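Local atomic coordinates of abietadiene synthase, chloroplastic (Abies grandis, PDB entry 3S9V), a protein that belongs to the plant terpene synthases, largely helical enzymes that combine an N-terminal terpene synthase domain with a metal-binding terpene synthase domain. Residues E630-A635 and T677-N682. Sequence-based numbering, arbitrary orientation.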
ATOM      1  N   GLU A 630     -35.868 -10.393   5.636  1.00 17.30           N
ATOM      2  CA  GLU A 630     -35.980 -11.430   6.645  1.00 18.83           C
ATOM      3  C   GLU A 630     -34.870 -12.451   6.489  1.00 18.95           C
ATOM      4  O   GLU A 630     -34.278 -12.870   7.478  1.00 18.16           O
ATOM      5  CB  GLU A 630     -37.330 -12.138   6.582  1.00 18.72           C
ATOM      6  CG  GLU A 630     -37.450 -13.281   7.588  1.00 29.98           C
ATOM      7  CD  GLU A 630     -38.873 -13.801   7.744  1.00 41.73           C
ATOM      8  OE1 GLU A 630     -39.479 -14.207   6.733  1.00 49.78           O
ATOM      9  OE2 GLU A 630     -39.384 -13.813   8.883  1.00 40.84           O
ATOM     10  N   TYR A 631     -34.581 -12.841   5.252  1.00 19.52           N
ATOM     11  CA  TYR A 631     -33.529 -13.819   5.004  1.00 22.61           C
ATOM     12  C   TYR A 631     -32.176 -13.287   5.456  1.00 23.63           C
ATOM     13  O   TYR A 631     -31.497 -13.904   6.288  1.00 22.69           O
ATOM     14  CB  TYR A 631     -33.455 -14.181   3.519  1.00 27.49           C
ATOM     15  CG  TYR A 631     -32.246 -15.030   3.176  1.00 21.21           C
ATOM     16  CD1 TYR A 631     -31.097 -14.455   2.643  1.00 20.24           C
ATOM     17  CD2 TYR A 631     -32.240 -16.405   3.424  1.00 29.17           C
ATOM     18  CE1 TYR A 631     -29.965 -15.228   2.364  1.00 27.15           C
ATOM     19  CE2 TYR A 631     -31.116 -17.187   3.152  1.00 27.71           C
ATOM     20  CZ  TYR A 631     -29.984 -16.589   2.620  1.00 23.72           C
ATOM     21  OH  TYR A 631     -28.876 -17.352   2.337  1.00 25.42           O
ATOM     22  N   ILE A 632     -31.790 -12.141   4.907  1.00 20.77           N
ATOM     23  CA  ILE A 632     -30.518 -11.533   5.257  1.00 21.83           C
ATOM     24  C   ILE A 632     -30.303 -11.357   6.755  1.00 17.93           C
ATOM     25  O   ILE A 632     -29.201 -11.578   7.237  1.00 15.21           O
ATOM     26  CB  ILE A 632     -30.325 -10.183   4.531  1.00 27.04           C
ATOM     27  CG1 ILE A 632     -29.543 -10.424   3.245  1.00 32.79           C
ATOM     28  CG2 ILE A 632     -29.553  -9.202   5.399  1.00 37.78           C
ATOM     29  CD1 ILE A 632     -28.185 -11.086   3.485  1.00 24.00           C
ATOM     30  N   GLU A 633     -31.335 -10.960   7.497  1.00 17.66           N
ATOM     31  CA  GLU A 633     -31.170 -10.801   8.941  1.00 23.58           C
ATOM     32  C   GLU A 633     -30.723 -12.100   9.622  1.00 24.20           C
ATOM     33  O   GLU A 633     -29.829 -12.077  10.466  1.00 28.13           O
ATOM     34  CB  GLU A 633     -32.458 -10.290   9.586  1.00 26.82           C
ATOM     35  CG  GLU A 633     -32.753  -8.826   9.268  1.00 42.80           C
ATOM     36  CD  GLU A 633     -31.556  -7.902   9.519  1.00 45.83           C
ATOM     37  OE1 GLU A 633     -30.975  -7.954  10.625  1.00 49.15           O
ATOM     38  OE2 GLU A 633     -31.205  -7.120   8.607  1.00 41.99           O
ATOM     39  N   ASN A 634     -31.334 -13.227   9.259  1.00 19.51           N
ATOM     40  CA  ASN A 634     -30.956 -14.518   9.839  1.00 19.34           C
ATOM     41  C   ASN A 634     -29.654 -15.054   9.215  1.00 20.00           C
ATOM     42  O   ASN A 634     -28.786 -15.584   9.914  1.00 14.89           O
ATOM     43  CB  ASN A 634     -32.062 -15.549   9.618  1.00 21.52           C
ATOM     44  CG  ASN A 634     -31.769 -16.867  10.309  1.00 18.59           C
ATOM     45  OD1 ASN A 634     -31.786 -16.957  11.534  1.00 25.91           O
ATOM     46  ND2 ASN A 634     -31.488 -17.895   9.527  1.00 21.61           N
ATOM     47  N   ALA A 635     -29.531 -14.902   7.897  1.00 19.35           N
ATOM     48  CA  ALA A 635     -28.366 -15.378   7.160  1.00 20.73           C
ATOM     49  C   ALA A 635     -27.070 -14.648   7.535  1.00 20.39           C
ATOM     50  O   ALA A 635     -25.980 -15.218   7.447  1.00 26.28           O
ATOM     51  CB  ALA A 635     -28.636 -15.270   5.650  1.00 14.55           C
ATOM     52  N   THR A 677     -21.620  -8.682   4.974  1.00 18.54           N
ATOM     53  CA  THR A 677     -20.744  -8.800   3.810  1.00 23.42           C
ATOM     54  C   THR A 677     -20.298 -10.241   3.550  1.00 22.57           C
ATOM     55  O   THR A 677     -20.182 -10.661   2.394  1.00 20.53           O
ATOM     56  CB  THR A 677     -19.478  -7.908   3.924  1.00 22.14           C
ATOM     57  OG1 THR A 677     -18.686  -8.321   5.045  1.00 21.45           O
ATOM     58  CG2 THR A 677     -19.871  -6.442   4.069  1.00 26.48           C
ATOM     59  N   GLY A 678     -20.048 -10.994   4.617  1.00 21.79           N
ATOM     60  CA  GLY A 678     -19.617 -12.371   4.449  1.00 19.74           C
ATOM     61  C   GLY A 678     -20.721 -13.181   3.802  1.00 22.82           C
ATOM     62  O   GLY A 678     -20.492 -13.938   2.854  1.00 27.90           O
ATOM     63  N   ARG A 679     -21.934 -13.016   4.308  1.00 19.63           N
ATOM     64  CA  ARG A 679     -23.078 -13.730   3.769  1.00 20.00           C
ATOM     65  C   ARG A 679     -23.304 -13.450   2.286  1.00 22.60           C
ATOM     66  O   ARG A 679     -23.506 -14.370   1.499  1.00 25.70           O
ATOM     67  CB  ARG A 679     -24.352 -13.335   4.503  1.00 19.08           C
ATOM     68  CG  ARG A 679     -25.594 -14.032   3.959  1.00 11.31           C
ATOM     69  CD  ARG A 679     -25.719 -15.372   4.630  1.00 21.55           C
ATOM     70  NE  ARG A 679     -25.451 -16.494   3.754  1.00 21.39           N
ATOM     71  CZ  ARG A 679     -25.238 -17.735   4.183  1.00 26.41           C
ATOM     72  NH1 ARG A 679     -25.008 -18.702   3.306  1.00 26.16           N
ATOM     73  NH2 ARG A 679     -25.236 -18.011   5.484  1.00 16.96           N
ATOM     74  N   LEU A 680     -23.296 -12.176   1.917  1.00 20.18           N
ATOM     75  CA  LEU A 680     -23.542 -11.792   0.530  1.00 25.34           C
ATOM     76  C   LEU A 680     -22.485 -12.257  -0.471  1.00 25.82           C
ATOM     77  O   LEU A 680     -22.830 -12.702  -1.569  1.00 24.23           O
ATOM     78  CB  LEU A 680     -23.715 -10.271   0.421  1.00 19.08           C
ATOM     79  CG  LEU A 680     -24.868  -9.653   1.224  1.00 22.28           C
ATOM     80  CD1 LEU A 680     -24.992  -8.172   0.901  1.00 14.60           C
ATOM     81  CD2 LEU A 680     -26.163 -10.363   0.885  1.00 23.11           C
ATOM     82  N   VAL A 681     -21.207 -12.155  -0.117  1.00 24.17           N
ATOM     83  CA  VAL A 681     -20.180 -12.583  -1.054  1.00 27.05           C
ATOM     84  C   VAL A 681     -20.316 -14.084  -1.254  1.00 27.52           C
ATOM     85  O   VAL A 681     -20.231 -14.577  -2.375  1.00 29.35           O
ATOM     86  CB  VAL A 681     -18.751 -12.245  -0.559  1.00 26.46           C
ATOM     87  CG1 VAL A 681     -18.344 -13.150   0.599  1.00 21.16           C
ATOM     88  CG2 VAL A 681     -17.770 -12.377  -1.719  1.00 28.33           C
ATOM     89  N   ASN A 682     -20.563 -14.793  -0.157  1.00 28.69           N
ATOM     90  CA  ASN A 682     -20.735 -16.240  -0.170  1.00 28.30           C
ATOM     91  C   ASN A 682     -21.918 -16.642  -1.057  1.00 29.95           C
ATOM     92  O   ASN A 682     -21.817 -17.579  -1.854  1.00 24.38           O
ATOM     93  CB  ASN A 682     -20.955 -16.733   1.269  1.00 29.71           C
ATOM     94  CG  ASN A 682     -21.128 -18.245   1.366  1.00 39.53           C
ATOM     95  OD1 ASN A 682     -22.103 -18.801   0.869  1.00 43.58           O
ATOM     96  ND2 ASN A 682     -20.177 -18.913   2.019  1.00 34.33           N
TER
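Arg679 reaches across to Tyr631, Ile632 and Ala635 from the middle of 677-682, and its CA lies 6.5 Å from the CA of Ala635, the closest CA pair between 630-635 and 677-682. Its CG stands anti to the backbone N (chi1 179°), which directs the side chain at the other helix; bends at the next two torsions then carry the guanidinium past Ala635. The methylene CG rests 3.7 Å from Ala635 CB, an aliphatic contact on the stem of the side chain. Tyr631 OH lies over one face of the guanidinium, 3.8 Å from Arg679 NE, with ring and guanidinium planes 66° apart, so the two groups do not stack. Asp683, one turn further along, links them: it takes a salt bridge from Arg679 NE through OD1 and a hydrogen bond with Tyr631 OH through OD2. That pairing probably offsets the arginine's charge. A bond from Arg679 NH2 to Ala635 O is weak, and the oxygen's modelled place is uncertain.

Leu680 adds an apolar contact with Ile632. Its CD2 packs 3.4 Å from Ile632 CD1, closer than usual for two carbons, and the two side chains cross at about a right angle. Ile632 CD1 also touches Arg679 CG at 4.0 Å, joining the apolar pair to the arginine's stem, and Leu680 also touches Val722 of helix 712-736.

The axes of 630-635 and 677-682 approach to 10.0 Å, with N-to-C directions 113° apart; the segments belong to helices 628-638 and 669-693, and their meeting is a buried helix-helix crossing within the alpha-helical metal-binding domain of the terpene synthase fold.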